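PDB 4D7R: Proline/betaine transporter, RALF from Rickettsia prowazekii str. Madrid E, which probably acts as a guanine-nucleotide exchange factor, here as an engineered chimera joining a Rickettsia Sec7 domain to a Legionella RalF capping domain. Local coordinates for residues T287-D292 with S296-I301; E329-A334 with Y352-G357. One frame throughout, in Å; residues are numbered along the deposited sequence.

In the fold
Both contacts lie in the capping domain, the Legionella part of the chimera, with their centres about 12 Å apart; contact 1 closes along the chain before contact 2 opens. Contact 1 pairs two neighbouring strands of a six-stranded antiparallel sheet, and contact 2 joins the start of helix 330-339 to the chain leading into helix 356-376. Helix 330-339 connects them physically. Ser330 takes part in both: its OG lies 2.8 Å from Gln298 N, a probable hydrogen bond, while its CB and Ile331 meet Tyr354. One turn on, Leu333 CD2 packs 3.7 Å from Ala299 N. Helix 330-339 thus covers the face of the sheet that carries Leu290 and Ala299.

Contact 1: T287-D292 with S296-I301; sequences TITLTD and SAQATI
Leu290 turns CG back beside its backbone N (chi1 -84°), and Ile301 does the same with CG1 before its chain extends to CD1. Both methyls of the leucine fork then meet one methyl: Ile301 CD1 is 3.7 Å from Leu290 CD1 and 3.8 Å from Leu290 CD2, the two side chains crossing at a slant. Gln298 instead holds CG anti to its N and reaches over the neighbouring strand, where its amide NE2 lies 3.6 Å from the methyl CG2 of Thr289 and its CG the same distance from Thr291 OG1. The strands form an antiparallel beta hairpin of the capping domain's sheet; the N-to-C directions of the two short strand segments differ by 166°. Ile288 with Ile301 and Leu290 with Ala299 are hydrogen-bonded pairs; Thr289 with Thr300 and Thr291 with Gln298 are non-hydrogen-bonded. In the Leu290 pair, the N to Ala299 O bond is 2.8 Å long and nearly straight (170° at hydrogen). Beyond the last strand pair, Asp292 N still binds Ala297 O, and Ser296 N binds Asp292 O at 2.9 Å. Inside the turn, Asp292 OD1 accepts from Lys294 N. Leu245 of helix 240-248 touches Ile288 and Ile301, and Leu333 of helix 330-339 covers Leu290 and Ala299, while Thr289, Thr291, Thr300 and Gln298 lie on the other, partly exposed face.

Contact 2: E329-A334 with Y352-G357; sequences ESIDLA and YDYEVG
Tyr354 meets the first turn of helix 330-339 with its hydroxyl and with the root of its ring. The hydroxyl OH stands 4.0 Å from Ser330 CB, while the methyl CD1 of Ile331 approaches ring atom CG obliquely, at 4.4 Å. Torsion places the ring: CG sits beside the tyrosine's own N (chi1 -46°), and CB of the preceding Asp353 lies 3.8 Å above the ring plane, over its centre. Across the contact as a whole, no direct hydrogen bond joins the segments, the closest CA atoms, those of Ile331 and Tyr354, are 8.2 Å apart, and only 128 Å² is buried.

The fit is closer around the hydroxyl. Tyr354 OH is hydrogen-bonded to Gly325 O, and its side chain also touches Pro324, at the end of strand 319-324. Ser330 is buried, and its OG is engaged with Gln298 N of the hairpin and with Thr327 OG1. A water bridges the two segments: it accepts from Ile331 N at 2.9 Å and donates a weak bond to Tyr354 OH at 3.0 Å. It thereby serves a backbone N-H of the first helical turn, where no preceding turn exists to supply a carbonyl.

The Ile331 side is looser, with the longer approach and a partly exposed residue; its side chain also touches Asp358, Leu359 and Ala362 of helix 356-376. On either side of Tyr354 in sequence, Asp353 and Glu355 form salt bridges with Lys46 and Lys44 of the Sec7 part, pairings across the engineered fusion. Glu329 and Glu355 occupy the N-cap positions of the two helices, and the contact is a junction of two helix N-terminal regions within the RalF Sec7-capping domain.

Contact 1: T287-D292 with S296-I301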
loop_
_atom_site.group_PDB
_atom_site.type_symbol
_atom_site.label_atom_id
_atom_site.label_comp_id
_atom_site.label_asym_id
_atom_site.label_seq_id
_atom_site.Cartn_x
_atom_site.Cartn_y
_atom_site.Cartn_z
ATOM N N THR A 287 8.266 7.132 4.074
ATOM C CA THR A 287 8.915 6.634 2.865
ATOM C C THR A 287 10.003 7.580 2.409
ATOM O O THR A 287 9.752 8.774 2.234
ATOM C CB THR A 287 7.885 6.397 1.749
ATOM O OG1 THR A 287 6.940 5.419 2.178
ATOM C CG2 THR A 287 8.516 5.951 0.437
ATOM N N ILE A 288 11.206 7.044 2.208
ATOM C CA ILE A 288 12.296 7.825 1.659
ATOM C C ILE A 288 12.404 7.428 0.185
ATOM O O ILE A 288 12.507 6.232 -0.119
ATOM C CB ILE A 288 13.641 7.591 2.397
ATOM C CG1 ILE A 288 13.468 7.740 3.933
ATOM C CG2 ILE A 288 14.709 8.577 1.856
ATOM C CD1 ILE A 288 14.490 7.038 4.742
ATOM N N THR A 289 12.391 8.419 -0.705
ATOM C CA THR A 289 12.563 8.211 -2.145
ATOM C C THR A 289 13.980 8.610 -2.495
ATOM O O THR A 289 14.401 9.731 -2.211
ATOM C CB THR A 289 11.531 8.976 -2.956
ATOM O OG1 THR A 289 10.231 8.550 -2.557
ATOM C CG2 THR A 289 11.712 8.765 -4.468
ATOM N N LEU A 290 14.731 7.649 -3.045
ATOM C CA LEU A 290 16.118 7.800 -3.454
ATOM C C LEU A 290 16.179 7.954 -4.956
ATOM O O LEU A 290 15.629 7.114 -5.670
ATOM C CB LEU A 290 16.917 6.547 -3.031
ATOM C CG LEU A 290 17.445 6.524 -1.607
ATOM C CD1 LEU A 290 16.331 6.577 -0.604
ATOM C CD2 LEU A 290 18.308 5.311 -1.360
ATOM N N THR A 291 16.837 9.021 -5.448
ATOM C CA THR A 291 16.995 9.224 -6.884
ATOM C C THR A 291 18.470 9.472 -7.226
ATOM O O THR A 291 19.121 10.338 -6.624
ATOM C CB THR A 291 16.045 10.323 -7.413
ATOM O OG1 THR A 291 14.728 10.055 -6.947
ATOM C CG2 THR A 291 16.030 10.418 -8.940
ATOM N N ASP A 292 19.006 8.714 -8.147
ATOM C CA ASP A 292 20.359 8.949 -8.613
ATOM C C ASP A 292 20.377 10.033 -9.661
ATOM O O ASP A 292 19.808 9.889 -10.683
ATOM C CB ASP A 292 20.991 7.702 -9.196
ATOM C CG ASP A 292 22.460 7.818 -9.313
ATOM O OD1 ASP A 292 22.931 8.770 -9.913
ATOM O OD2 ASP A 292 23.135 6.947 -8.808
ATOM N N SER A 296 19.255 8.395 -13.107
ATOM C CA SER A 296 17.801 8.441 -12.909
ATOM C C SER A 296 17.295 7.171 -12.225
ATOM O O SER A 296 16.085 6.975 -12.138
ATOM C CB SER A 296 17.033 8.739 -14.197
ATOM O OG SER A 296 17.457 9.962 -14.772
ATOM N N ALA A 297 18.221 6.319 -11.710
ATOM C CA ALA A 297 17.859 5.106 -10.959
ATOM C C ALA A 297 17.051 5.561 -9.745
ATOM O O ALA A 297 17.367 6.598 -9.148
ATOM C CB ALA A 297 19.111 4.367 -10.500
ATOM N N GLN A 298 15.994 4.821 -9.402
ATOM C CA GLN A 298 15.133 5.193 -8.291
ATOM C C GLN A 298 14.782 4.013 -7.382
ATOM O O GLN A 298 14.662 2.882 -7.830
ATOM C CB GLN A 298 13.848 5.892 -8.790
ATOM C CG GLN A 298 13.245 6.833 -7.740
ATOM C CD GLN A 298 11.878 7.381 -8.057
ATOM O OE1 GLN A 298 11.731 8.362 -8.795
ATOM N NE2 GLN A 298 10.861 6.852 -7.391
ATOM N N ALA A 299 14.638 4.288 -6.103
ATOM C CA ALA A 299 14.228 3.259 -5.137
ATOM C C ALA A 299 13.439 3.931 -4.034
ATOM O O ALA A 299 13.736 5.084 -3.689
ATOM C CB ALA A 299 15.450 2.544 -4.562
ATOM N N THR A 300 12.438 3.233 -3.477
ATOM C CA THR A 300 11.706 3.762 -2.318
ATOM C C THR A 300 12.013 2.860 -1.124
ATOM O O THR A 300 12.190 1.661 -1.304
ATOM C CB THR A 300 10.178 3.837 -2.555
ATOM O OG1 THR A 300 9.695 2.561 -2.963
ATOM C CG2 THR A 300 9.760 4.943 -3.523
ATOM N N ILE A 301 12.057 3.434 0.089
ATOM C CA ILE A 301 12.338 2.717 1.319
ATOM C C ILE A 301 11.243 3.048 2.322
ATOM O O ILE A 301 11.140 4.189 2.787
ATOM C CB ILE A 301 13.770 3.032 1.868
ATOM C CG1 ILE A 301 14.876 2.745 0.797
ATOM C CG2 ILE A 301 14.038 2.259 3.172
ATOM C CD1 ILE A 301 16.191 3.245 1.086
#

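Contact 2: E329-A334 with Y352-G357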
loop_
_atom_site.group_PDB
_atom_site.type_symbol
_atom_site.label_atom_id
_atom_site.label_comp_id
_atom_site.label_asym_id
_atom_site.label_seq_id
_atom_site.Cartn_x
_atom_site.Cartn_y
_atom_site.Cartn_z
ATOM N N GLU A 329 18.707 0.530 -14.086
ATOM C CA GLU A 329 19.604 0.617 -12.930
ATOM C C GLU A 329 18.905 0.900 -11.584
ATOM O O GLU A 329 19.586 1.017 -10.559
ATOM C CB GLU A 329 20.826 1.525 -13.171
ATOM C CG GLU A 329 21.706 1.084 -14.330
ATOM C CD GLU A 329 22.838 2.050 -14.604
ATOM O OE1 GLU A 329 23.710 2.214 -13.718
ATOM O OE2 GLU A 329 22.823 2.685 -15.684
ATOM N N SER A 330 17.550 0.961 -11.569
ATOM C CA SER A 330 16.801 1.080 -10.296
ATOM C C SER A 330 17.012 -0.200 -9.468
ATOM O O SER A 330 17.142 -0.147 -8.234
ATOM C CB SER A 330 15.315 1.255 -10.578
ATOM O OG SER A 330 15.050 2.613 -10.863
ATOM N N ILE A 331 17.047 -1.354 -10.149
ATOM C CA ILE A 331 17.272 -2.649 -9.502
ATOM C C ILE A 331 18.563 -2.654 -8.663
ATOM O O ILE A 331 18.543 -3.076 -7.508
ATOM C CB ILE A 331 17.188 -3.813 -10.521
ATOM C CG1 ILE A 331 17.220 -5.189 -9.807
ATOM C CG2 ILE A 331 18.249 -3.700 -11.647
ATOM C CD1 ILE A 331 16.313 -6.267 -10.522
ATOM N N ASP A 332 19.668 -2.157 -9.244
ATOM C CA ASP A 332 20.956 -2.092 -8.577
ATOM C C ASP A 332 20.997 -1.085 -7.422
ATOM O O ASP A 332 21.575 -1.386 -6.382
ATOM C CB ASP A 332 22.083 -1.926 -9.590
ATOM C CG ASP A 332 22.367 -3.239 -10.307
ATOM O OD1 ASP A 332 22.852 -4.193 -9.641
ATOM O OD2 ASP A 332 22.055 -3.335 -11.518
ATOM N N LEU A 333 20.298 0.060 -7.552
ATOM C CA LEU A 333 20.200 1.013 -6.445
ATOM C C LEU A 333 19.436 0.391 -5.241
ATOM O O LEU A 333 19.902 0.513 -4.109
ATOM C CB LEU A 333 19.538 2.326 -6.895
ATOM C CG LEU A 333 19.204 3.325 -5.773
ATOM C CD1 LEU A 333 20.470 3.953 -5.163
ATOM C CD2 LEU A 333 18.284 4.417 -6.272
ATOM N N ALA A 334 18.275 -0.276 -5.493
ATOM C CA ALA A 334 17.497 -0.920 -4.422
ATOM C C ALA A 334 18.298 -2.085 -3.794
ATOM O O ALA A 334 18.327 -2.222 -2.553
ATOM C CB ALA A 334 16.160 -1.430 -4.964
ATOM N N TYR A 352 5.828 -5.075 -10.223
ATOM C CA TYR A 352 5.095 -4.960 -11.469
ATOM C C TYR A 352 6.050 -4.970 -12.678
ATOM O O TYR A 352 5.689 -5.494 -13.727
ATOM C CB TYR A 352 4.281 -3.669 -11.435
ATOM C CG TYR A 352 3.444 -3.435 -12.665
ATOM C CD1 TYR A 352 2.219 -4.068 -12.827
ATOM C CD2 TYR A 352 3.834 -2.508 -13.626
ATOM C CE1 TYR A 352 1.420 -3.820 -13.942
ATOM C CE2 TYR A 352 3.029 -2.223 -14.721
ATOM C CZ TYR A 352 1.834 -2.900 -14.887
ATOM O OH TYR A 352 1.054 -2.613 -15.970
ATOM N N ASP A 353 7.282 -4.470 -12.505
ATOM C CA ASP A 353 8.280 -4.369 -13.571
ATOM C C ASP A 353 9.342 -5.479 -13.567
ATOM O O ASP A 353 9.805 -5.891 -14.636
ATOM C CB ASP A 353 8.977 -3.003 -13.470
ATOM C CG ASP A 353 8.023 -1.839 -13.395
ATOM O OD1 ASP A 353 7.263 -1.640 -14.355
ATOM O OD2 ASP A 353 8.015 -1.145 -12.355
ATOM N N TYR A 354 9.727 -5.960 -12.378
ATOM C CA TYR A 354 10.802 -6.935 -12.290
ATOM C C TYR A 354 10.426 -8.301 -11.763
ATOM O O TYR A 354 9.643 -8.421 -10.833
ATOM C CB TYR A 354 11.972 -6.338 -11.492
ATOM C CG TYR A 354 12.314 -4.925 -11.912
ATOM C CD1 TYR A 354 12.918 -4.666 -13.140
ATOM C CD2 TYR A 354 12.011 -3.842 -11.092
ATOM C CE1 TYR A 354 13.241 -3.367 -13.530
ATOM C CE2 TYR A 354 12.330 -2.539 -11.470
ATOM C CZ TYR A 354 12.925 -2.303 -12.700
ATOM O OH TYR A 354 13.207 -1.018 -13.095
ATOM N N GLU A 355 11.072 -9.326 -12.316
ATOM C CA GLU A 355 10.922 -10.697 -11.887
ATOM C C GLU A 355 11.611 -10.914 -10.535
ATOM O O GLU A 355 12.657 -10.301 -10.270
ATOM C CB GLU A 355 11.491 -11.635 -12.951
ATOM C CG GLU A 355 10.609 -11.765 -14.184
ATOM C CD GLU A 355 11.167 -12.671 -15.269
ATOM O OE1 GLU A 355 12.407 -12.806 -15.377
ATOM O OE2 GLU A 355 10.354 -13.242 -16.027
ATOM N N VAL A 356 11.026 -11.773 -9.671
ATOM C CA VAL A 356 11.606 -12.059 -8.348
ATOM C C VAL A 356 13.089 -12.536 -8.455
ATOM O O VAL A 356 13.947 -12.076 -7.700
ATOM C CB VAL A 356 10.712 -12.983 -7.466
ATOM C CG1 VAL A 356 10.655 -14.424 -8.002
ATOM C CG2 VAL A 356 11.173 -12.966 -6.014
ATOM N N GLY A 357 13.375 -13.377 -9.447
ATOM C CA GLY A 357 14.710 -13.907 -9.680
ATOM C C GLY A 357 15.725 -12.829 -9.992
ATOM O O GLY A 357 16.891 -12.944 -9.590
HETATM O O HOH W 1 16.174 -1.495 -12.879
#